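Local coordinates for protein acinetobacter secreted protease CpaA (Acinetobacter nosocomialis M2, PDB 6O38) that is a secreted zinc metalloprotease, probably delivered by the type II secretion system, that forms a complex with its dedicated chaperone CpaB, at residues S179-W184 and F518-G523; V185-K190 and N542-V547; M270-K275 and G546-E551. All coordinates share one frame; numbering follows the deposited sequence.

Overall arrangement
All three contacts bring one long loop, between the zinc-binding helix 496-504 and helix 557-569, against the beta-sandwich modules of the same chain. Contacts 1 and 2 use consecutive stretches of chain, the turn before strand 183-195 and then the strand itself, in one StcE-type beta-sandwich module. Contact 3 reaches the end of strand 266-272 in the following module. The centres lie about 12 Å (1 and 2), 13 Å (2 and 3) and 15 Å (1 and 3) apart, and contacts 2 and 3 share Gly546 and Val547. Segments of the sandwich modules precede all loop segments, so the protease end folds back to dock between two modules.

Contact 1: residues S179-W184 and F518-G523; sequences SALGKW and FAHPLG
Leu181 alone meets three consecutive residues of the facing loop, His520, Pro521 and Leu522, in a contact without a single hydrogen bond across it. Its CG stands anti to its own carbonyl carbon (chi1 -66°), and from there both methyls touch His520 CE1. CD1 goes on to Leu522, whose CD1 lies 3.9 Å from it, while Leu181 CD2 reaches His520 NE2 at 3.8 Å, the two side chains crossing at about a right angle. Leu181 CD2 also touches the proline ring, 4.0 Å from Pro521 CD. Ala180 adds a smaller touch, its CB 3.9 Å from Pro521 CG; a short side chain suits this more exposed spot.

Both partners are turns. Residues 179-184 close the antiparallel hairpin of strands 172-178 and 183-195, where Gly182, with its positive phi, and Lys183 both face Tyr178 in a G1 beta bulge. On the other side His520 to Gly523 form a type I turn, in which Pro521 sits at a position whose phi a proline ring naturally supplies.

The turn is braced from within. The backbone N of Leu522 donates to His520 ND1 at 3.0 Å, nearly straight (162°), and the donor lies 20° out of the imidazole plane. One face of that ring is met by Pro521 CD. Leu522 packs further against Tyr178 and Leu160, while its carbonyl receives a bond from Asn542 ND2.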
loop_
_atom_site.group_PDB
_atom_site.type_symbol
_atom_site.label_atom_id
_atom_site.label_comp_id
_atom_site.label_asym_id
_atom_site.label_seq_id
_atom_site.Cartn_x
_atom_site.Cartn_y
_atom_site.Cartn_z
ATOM N N SER A 179 4.821 -15.631 15.256
ATOM C CA SER A 179 4.653 -16.000 16.658
ATOM C C SER A 179 3.771 -15.003 17.400
ATOM O O SER A 179 3.153 -15.358 18.410
ATOM C CB SER A 179 6.015 -16.120 17.341
ATOM O OG SER A 179 6.825 -14.991 17.070
ATOM N N ALA A 180 3.705 -13.757 16.923
ATOM C CA ALA A 180 2.784 -12.790 17.513
ATOM C C ALA A 180 1.333 -13.211 17.320
ATOM O O ALA A 180 0.468 -12.844 18.122
ATOM C CB ALA A 180 3.021 -11.403 16.915
ATOM N N LEU A 181 1.050 -13.977 16.264
ATOM C CA LEU A 181 -0.284 -14.504 16.016
ATOM C C LEU A 181 -0.418 -15.985 16.329
ATOM O O LEU A 181 -1.547 -16.473 16.444
ATOM C CB LEU A 181 -0.684 -14.282 14.550
ATOM C CG LEU A 181 -0.876 -12.845 14.064
ATOM C CD1 LEU A 181 -1.140 -12.829 12.567
ATOM C CD2 LEU A 181 -2.013 -12.176 14.816
ATOM N N GLY A 182 0.693 -16.702 16.479
ATOM C CA GLY A 182 0.644 -18.153 16.579
ATOM C C GLY A 182 -0.047 -18.799 15.399
ATOM O O GLY A 182 -0.752 -19.802 15.566
ATOM N N LYS A 183 0.143 -18.246 14.203
ATOM C CA LYS A 183 -0.557 -18.700 13.012
ATOM C C LYS A 183 0.393 -18.705 11.825
ATOM O O LYS A 183 1.272 -17.845 11.718
ATOM C CB LYS A 183 -1.763 -17.803 12.699
ATOM C CG LYS A 183 -2.899 -17.901 13.701
ATOM C CD LYS A 183 -3.468 -19.306 13.751
ATOM C CE LYS A 183 -4.622 -19.397 14.733
ATOM N NZ LYS A 183 -5.933 -19.453 14.031
ATOM N N TRP A 184 0.209 -19.678 10.937
ATOM C CA TRP A 184 0.861 -19.656 9.635
ATOM C C TRP A 184 0.084 -18.725 8.714
ATOM O O TRP A 184 -1.122 -18.904 8.515
ATOM C CB TRP A 184 0.937 -21.064 9.047
ATOM C CG TRP A 184 1.874 -21.974 9.778
ATOM C CD1 TRP A 184 1.566 -22.807 10.814
ATOM C CD2 TRP A 184 3.273 -22.149 9.525
ATOM N NE1 TRP A 184 2.687 -23.487 11.223
ATOM C CE2 TRP A 184 3.749 -23.100 10.448
ATOM C CE3 TRP A 184 4.169 -21.590 8.608
ATOM C CZ2 TRP A 184 5.081 -23.507 10.481
ATOM C CZ3 TRP A 184 5.492 -21.995 8.642
ATOM C CH2 TRP A 184 5.934 -22.945 9.572
ATOM N N PHE A 518 -6.886 0.279 15.107
ATOM C CA PHE A 518 -6.805 -1.175 15.025
ATOM C C PHE A 518 -5.336 -1.564 14.897
ATOM O O PHE A 518 -4.712 -1.314 13.861
ATOM C CB PHE A 518 -7.620 -1.696 13.842
ATOM C CG PHE A 518 -7.583 -3.188 13.686
ATOM C CD1 PHE A 518 -8.364 -4.002 14.490
ATOM C CD2 PHE A 518 -6.774 -3.778 12.730
ATOM C CE1 PHE A 518 -8.334 -5.376 14.344
ATOM C CE2 PHE A 518 -6.740 -5.150 12.579
ATOM C CZ PHE A 518 -7.520 -5.951 13.389
ATOM N N ALA A 519 -4.791 -2.174 15.945
ATOM C CA ALA A 519 -3.408 -2.632 15.955
ATOM C C ALA A 519 -3.363 -4.114 15.610
ATOM O O ALA A 519 -4.138 -4.907 16.156
ATOM C CB ALA A 519 -2.759 -2.383 17.318
ATOM N N HIS A 520 -2.452 -4.485 14.705
ATOM C CA HIS A 520 -2.355 -5.866 14.254
ATOM C C HIS A 520 -0.977 -6.094 13.662
ATOM O O HIS A 520 -0.453 -5.195 12.988
ATOM C CB HIS A 520 -3.437 -6.186 13.217
ATOM C CG HIS A 520 -3.614 -7.649 12.955
ATOM N ND1 HIS A 520 -2.841 -8.343 12.049
ATOM C CD2 HIS A 520 -4.474 -8.552 13.483
ATOM C CE1 HIS A 520 -3.218 -9.609 12.030
ATOM N NE2 HIS A 520 -4.207 -9.762 12.891
ATOM N N PRO A 521 -0.359 -7.256 13.891
ATOM C CA PRO A 521 0.989 -7.493 13.343
ATOM C C PRO A 521 1.052 -7.470 11.825
ATOM O O PRO A 521 2.134 -7.241 11.273
ATOM C CB PRO A 521 1.352 -8.879 13.896
ATOM C CG PRO A 521 0.496 -9.038 15.112
ATOM C CD PRO A 521 -0.792 -8.343 14.784
ATOM N N LEU A 522 -0.062 -7.705 11.134
ATOM C CA LEU A 522 -0.093 -7.721 9.677
ATOM C C LEU A 522 -0.514 -6.384 9.082
ATOM O O LEU A 522 -0.752 -6.302 7.873
ATOM C CB LEU A 522 -1.027 -8.827 9.181
ATOM C CG LEU A 522 -0.644 -10.263 9.547
ATOM C CD1 LEU A 522 -1.696 -11.235 9.040
ATOM C CD2 LEU A 522 0.730 -10.615 8.996
ATOM N N GLY A 523 -0.610 -5.339 9.899
ATOM C CA GLY A 523 -1.021 -4.035 9.420
ATOM C C GLY A 523 -1.935 -3.325 10.394
ATOM O O GLY A 523 -2.942 -3.886 10.837
#

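Contact 2: residues V185-K190 and N542-V547; sequences VPEYIK and NPKYGV
Val185 and Tyr545 make the apolar half of this contact. The valine's CG1, anti to its backbone N (chi1 174°), comes within 3.5 Å of Tyr545 CD1, and the two side chains cross at about a right angle. At the ring edge, near its plane, the carbonyl O of Pro186 lies 3.7 Å from Tyr545 CE1. Lys544 folds its aliphatic CG over the centre of one face of the same ring, so a long, partly greasy side chain serves well here.

The polar links gather at Glu187, which with Tyr188 forms a classic bulge opposite Trp174 in the sandwich hairpin. The firmer bond of Glu187 OE1 is to Tyr178 OH; Tyr545 OH adds only a weak one, its acceptor not settled, 3.3 Å from Glu187 OE2 and 3.4 Å from OE1. Lys544 NZ gives a weak bond to the backbone O of Glu187. On the loop side, an Asx turn, with Asn542 OD1 accepting from Lys544 N at 3.1 Å, fixes the bend that presents both residues, and Glu146 of the chaperone CpaB packs on Lys544.

With Lys544 NZ 4.5 Å from Glu187 OE2, beyond a salt bridge, and phenol groups nearby, the carboxylate probably stays ionised.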
loop_
_atom_site.group_PDB
_atom_site.type_symbol
_atom_site.label_atom_id
_atom_site.label_comp_id
_atom_site.label_asym_id
_atom_site.label_seq_id
_atom_site.Cartn_x
_atom_site.Cartn_y
_atom_site.Cartn_z
ATOM N N VAL A 185 0.766 -17.737 8.157
ATOM C CA VAL A 185 0.146 -16.693 7.344
ATOM C C VAL A 185 0.540 -16.921 5.892
ATOM O O VAL A 185 1.733 -17.067 5.601
ATOM C CB VAL A 185 0.565 -15.285 7.806
ATOM C CG1 VAL A 185 0.024 -14.234 6.858
ATOM C CG2 VAL A 185 0.079 -15.030 9.224
ATOM N N PRO A 186 -0.413 -16.967 4.960
ATOM C CA PRO A 186 -0.058 -17.156 3.547
ATOM C C PRO A 186 0.671 -15.938 2.998
ATOM O O PRO A 186 0.203 -14.804 3.131
ATOM C CB PRO A 186 -1.413 -17.362 2.855
ATOM C CG PRO A 186 -2.407 -17.589 3.956
ATOM C CD PRO A 186 -1.868 -16.908 5.169
ATOM N N GLU A 187 1.826 -16.180 2.380
ATOM C CA GLU A 187 2.612 -15.126 1.754
ATOM C C GLU A 187 2.587 -15.172 0.235
ATOM O O GLU A 187 2.724 -14.126 -0.402
ATOM C CB GLU A 187 4.070 -15.188 2.229
ATOM C CG GLU A 187 4.270 -14.834 3.699
ATOM C CD GLU A 187 4.011 -13.366 4.001
ATOM O OE1 GLU A 187 3.968 -13.005 5.196
ATOM O OE2 GLU A 187 3.849 -12.571 3.050
ATOM N N TYR A 188 2.416 -16.352 -0.355
ATOM C CA TYR A 188 2.250 -16.476 -1.798
ATOM C C TYR A 188 1.380 -17.687 -2.089
ATOM O O TYR A 188 1.636 -18.778 -1.569
ATOM C CB TYR A 188 3.599 -16.606 -2.513
ATOM C CG TYR A 188 3.463 -16.860 -3.998
ATOM C CD1 TYR A 188 3.196 -15.819 -4.878
ATOM C CD2 TYR A 188 3.597 -18.140 -4.519
ATOM C CE1 TYR A 188 3.066 -16.046 -6.236
ATOM C CE2 TYR A 188 3.469 -18.378 -5.875
ATOM C CZ TYR A 188 3.204 -17.327 -6.729
ATOM O OH TYR A 188 3.077 -17.560 -8.079
ATOM N N ILE A 189 0.360 -17.493 -2.920
ATOM C CA ILE A 189 -0.548 -18.555 -3.330
ATOM C C ILE A 189 -0.494 -18.653 -4.847
ATOM O O ILE A 189 -0.836 -17.693 -5.547
ATOM C CB ILE A 189 -1.985 -18.297 -2.851
ATOM C CG1 ILE A 189 -2.022 -18.118 -1.332
ATOM C CG2 ILE A 189 -2.903 -19.431 -3.283
ATOM C CD1 ILE A 189 -1.693 -19.374 -0.558
ATOM N N LYS A 190 -0.069 -19.804 -5.350
ATOM C CA LYS A 190 -0.058 -20.028 -6.790
ATOM C C LYS A 190 -1.493 -20.118 -7.289
ATOM O O LYS A 190 -2.238 -21.004 -6.848
ATOM C CB LYS A 190 0.714 -21.298 -7.132
ATOM C CG LYS A 190 0.642 -21.694 -8.597
ATOM C CD LYS A 190 1.627 -22.807 -8.913
ATOM C CE LYS A 190 1.476 -23.292 -10.345
ATOM N NZ LYS A 190 2.270 -24.526 -10.598
ATOM N N ASN A 542 -7.755 -5.850 5.328
ATOM C CA ASN A 542 -6.358 -5.797 4.926
ATOM C C ASN A 542 -6.218 -6.263 3.478
ATOM O O ASN A 542 -6.618 -7.393 3.157
ATOM C CB ASN A 542 -5.512 -6.668 5.855
ATOM C CG ASN A 542 -4.018 -6.466 5.657
ATOM O OD1 ASN A 542 -3.510 -6.507 4.536
ATOM N ND2 ASN A 542 -3.304 -6.245 6.756
ATOM N N PRO A 543 -5.676 -5.431 2.583
ATOM C CA PRO A 543 -5.657 -5.803 1.156
ATOM C C PRO A 543 -4.933 -7.107 0.867
ATOM O O PRO A 543 -5.399 -7.896 0.035
ATOM C CB PRO A 543 -4.953 -4.605 0.502
ATOM C CG PRO A 543 -5.218 -3.465 1.432
ATOM C CD PRO A 543 -5.172 -4.066 2.807
ATOM N N LYS A 544 -3.807 -7.364 1.532
ATOM C CA LYS A 544 -3.023 -8.562 1.263
ATOM C C LYS A 544 -3.499 -9.775 2.055
ATOM O O LYS A 544 -3.624 -10.871 1.500
ATOM C CB LYS A 544 -1.544 -8.298 1.563
ATOM C CG LYS A 544 -0.658 -9.523 1.401
ATOM C CD LYS A 544 0.816 -9.159 1.391
ATOM C CE LYS A 544 1.664 -10.356 0.991
ATOM N NZ LYS A 544 1.056 -11.120 -0.133
ATOM N N TYR A 545 -3.767 -9.602 3.349
ATOM C CA TYR A 545 -4.017 -10.738 4.224
ATOM C C TYR A 545 -5.490 -10.956 4.545
ATOM O O TYR A 545 -5.849 -12.043 5.010
ATOM C CB TYR A 545 -3.224 -10.573 5.524
ATOM C CG TYR A 545 -1.739 -10.429 5.277
ATOM C CD1 TYR A 545 -0.968 -11.526 4.920
ATOM C CD2 TYR A 545 -1.112 -9.195 5.386
ATOM C CE1 TYR A 545 0.389 -11.400 4.685
ATOM C CE2 TYR A 545 0.244 -9.059 5.154
ATOM C CZ TYR A 545 0.989 -10.165 4.804
ATOM O OH TYR A 545 2.340 -10.036 4.572
ATOM N N GLY A 546 -6.345 -9.961 4.315
ATOM C CA GLY A 546 -7.767 -10.123 4.522
ATOM C C GLY A 546 -8.250 -9.904 5.938
ATOM O O GLY A 546 -9.436 -10.131 6.209
ATOM N N VAL A 547 -7.375 -9.483 6.851
ATOM C CA VAL A 547 -7.787 -9.230 8.226
ATOM C C VAL A 547 -8.753 -8.055 8.259
ATOM O O VAL A 547 -8.485 -6.991 7.684
ATOM C CB VAL A 547 -6.562 -8.971 9.115
ATOM C CG1 VAL A 547 -6.993 -8.621 10.531
ATOM C CG2 VAL A 547 -5.642 -10.183 9.116
#

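Contact 3: residues M270-K275 and G546-E551; sequences MYVSDK and GVRLGE. With SO4 (sulfate ion), chain P.
Arg548 reaches out of the protease loop to Asp274, in the turn that joins strands 266-272 and 277-288 of a StcE-type beta-sandwich domain. Its CG is anti to the backbone N (chi1 169°) and the chain bends at chi3, which brings the guanidinium to the turn with its edge toward the acid. The two side chains come from opposite directions, their flat groups only 18° apart, and OD2 of Asp274 lies near the guanidinium plane, beside NH2 of Arg548. This is a salt bridge through one nitrogen; the modelled separation is implausibly short and doubtful at this resolution. Arginine suits the place because carbon atoms can also pack obliquely beside its head: Val272 CG1 is 4.2 Å from Arg548 NH1, and Lys275 CE is 4.0 Å from the same NH1.

Deeper in, the contact is apolar. Met270, built as selenomethionine, extends from its strand and bends at its last torsion, and its SE rests 3.6 Å from CA of Gly546. Glycine leaves room for the end of the methionine side chain, which a CB would crowd, and readily takes the positive phi of the loop (84°). Gly546 O accepts a bond from Arg233, while Met270 also packs on Ile281 and Tyr541.

Beyond the salt bridge, a sulfate ion, probably from the crystallisation liquor, is held by Tyr277 OH and by Lys275 NZ, which donates to its O1 at 2.7 Å.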
loop_
_atom_site.group_PDB
_atom_site.type_symbol
_atom_site.label_atom_id
_atom_site.label_comp_id
_atom_site.label_asym_id
_atom_site.label_seq_id
_atom_site.Cartn_x
_atom_site.Cartn_y
_atom_site.Cartn_z
HETATM N N MSE A 270 -13.237 -11.451 -2.266
HETATM C CA MSE A 270 -12.810 -12.234 -1.115
HETATM C C MSE A 270 -14.012 -12.655 -0.284
HETATM O O MSE A 270 -14.800 -11.815 0.149
HETATM C CB MSE A 270 -11.828 -11.438 -0.257
HETATM C CG MSE A 270 -11.313 -12.194 0.954
HETATM SE SE MSE A 270 -10.329 -11.039 2.174
HETATM C CE MSE A 270 -11.785 -9.855 2.703
ATOM N N TYR A 271 -14.148 -13.957 -0.056
ATOM C CA TYR A 271 -15.292 -14.476 0.678
ATOM C C TYR A 271 -15.113 -14.257 2.174
ATOM O O TYR A 271 -14.008 -14.383 2.710
ATOM C CB TYR A 271 -15.493 -15.963 0.385
ATOM C CG TYR A 271 -16.835 -16.484 0.842
ATOM C CD1 TYR A 271 -17.991 -16.191 0.130
ATOM C CD2 TYR A 271 -16.951 -17.261 1.987
ATOM C CE1 TYR A 271 -19.222 -16.660 0.541
ATOM C CE2 TYR A 271 -18.179 -17.735 2.407
ATOM C CZ TYR A 271 -19.311 -17.433 1.679
ATOM O OH TYR A 271 -20.537 -17.901 2.091
ATOM N N VAL A 272 -16.213 -13.925 2.846
ATOM C CA VAL A 272 -16.223 -13.639 4.274
ATOM C C VAL A 272 -17.257 -14.564 4.903
ATOM O O VAL A 272 -18.463 -14.386 4.693
ATOM C CB VAL A 272 -16.547 -12.167 4.569
ATOM C CG1 VAL A 272 -16.416 -11.881 6.050
ATOM C CG2 VAL A 272 -15.638 -11.247 3.765
ATOM N N SER A 273 -16.787 -15.555 5.667
ATOM C CA SER A 273 -17.670 -16.615 6.145
ATOM C C SER A 273 -18.731 -16.080 7.101
ATOM O O SER A 273 -19.922 -16.378 6.948
ATOM C CB SER A 273 -16.848 -17.715 6.817
ATOM O OG SER A 273 -16.155 -18.488 5.853
ATOM N N ASP A 274 -18.318 -15.302 8.105
ATOM C CA ASP A 274 -19.269 -14.819 9.103
ATOM C C ASP A 274 -20.348 -13.932 8.493
ATOM O O ASP A 274 -21.430 -13.803 9.076
ATOM C CB ASP A 274 -18.536 -14.090 10.236
ATOM C CG ASP A 274 -17.678 -12.936 9.749
ATOM O OD1 ASP A 274 -17.967 -12.367 8.678
ATOM O OD2 ASP A 274 -16.701 -12.596 10.447
ATOM N N LYS A 275 -20.078 -13.319 7.341
ATOM C CA LYS A 275 -21.066 -12.508 6.641
ATOM C C LYS A 275 -21.764 -13.259 5.515
ATOM O O LYS A 275 -22.898 -12.916 5.166
ATOM C CB LYS A 275 -20.407 -11.250 6.064
ATOM C CG LYS A 275 -19.864 -10.291 7.109
ATOM C CD LYS A 275 -20.965 -9.746 8.000
ATOM C CE LYS A 275 -20.404 -8.754 9.007
ATOM N NZ LYS A 275 -21.455 -7.846 9.542
ATOM N N GLY A 546 -6.345 -9.961 4.315
ATOM C CA GLY A 546 -7.767 -10.123 4.522
ATOM C C GLY A 546 -8.250 -9.904 5.938
ATOM O O GLY A 546 -9.436 -10.131 6.209
ATOM N N VAL A 547 -7.375 -9.483 6.851
ATOM C CA VAL A 547 -7.787 -9.230 8.226
ATOM C C VAL A 547 -8.753 -8.055 8.259
ATOM O O VAL A 547 -8.485 -6.991 7.684
ATOM C CB VAL A 547 -6.562 -8.971 9.115
ATOM C CG1 VAL A 547 -6.993 -8.621 10.531
ATOM C CG2 VAL A 547 -5.642 -10.183 9.116
ATOM N N ARG A 548 -9.889 -8.245 8.924
ATOM C CA ARG A 548 -10.849 -7.163 9.092
ATOM C C ARG A 548 -10.269 -6.074 9.989
ATOM O O ARG A 548 -9.783 -6.352 11.088
ATOM C CB ARG A 548 -12.158 -7.703 9.666
ATOM C CG ARG A 548 -13.121 -6.631 10.133
ATOM C CD ARG A 548 -14.557 -7.104 10.016
ATOM N NE ARG A 548 -14.763 -8.435 10.574
ATOM C CZ ARG A 548 -15.658 -9.300 10.111
ATOM N NH1 ARG A 548 -16.427 -8.972 9.081
ATOM N NH2 ARG A 548 -15.785 -10.492 10.675
ATOM N N LEU A 549 -10.320 -4.834 9.511
ATOM C CA LEU A 549 -9.673 -3.705 10.179
ATOM C C LEU A 549 -10.602 -3.021 11.179
ATOM O O LEU A 549 -10.805 -1.809 11.136
ATOM C CB LEU A 549 -9.174 -2.715 9.134
ATOM C CG LEU A 549 -8.148 -3.249 8.133
ATOM C CD1 LEU A 549 -7.734 -2.160 7.157
ATOM C CD2 LEU A 549 -6.936 -3.813 8.858
ATOM N N GLY A 550 -11.168 -3.792 12.095
ATOM C CA GLY A 550 -12.080 -3.240 13.074
ATOM C C GLY A 550 -13.018 -4.307 13.604
ATOM O O GLY A 550 -12.842 -5.500 13.357
ATOM N N GLU A 551 -14.022 -3.838 14.343
ATOM C CA GLU A 551 -14.981 -4.722 14.993
ATOM C C GLU A 551 -16.263 -3.943 15.247
ATOM O O GLU A 551 -16.210 -2.817 15.751
ATOM C CB GLU A 551 -14.410 -5.277 16.302
ATOM C CG GLU A 551 -15.292 -6.304 16.990
ATOM C CD GLU A 551 -14.569 -7.034 18.104
ATOM O OE1 GLU A 551 -13.413 -6.666 18.406
ATOM O OE2 GLU A 551 -15.155 -7.975 18.679
HETATM S S SO4 P . -22.130 -5.998 6.823
HETATM O O1 SO4 P . -22.737 -5.926 8.148
HETATM O O2 SO4 P . -22.760 -5.018 5.942
HETATM O O3 SO4 P . -20.702 -5.715 6.927
HETATM O O4 SO4 P . -22.320 -7.337 6.272
#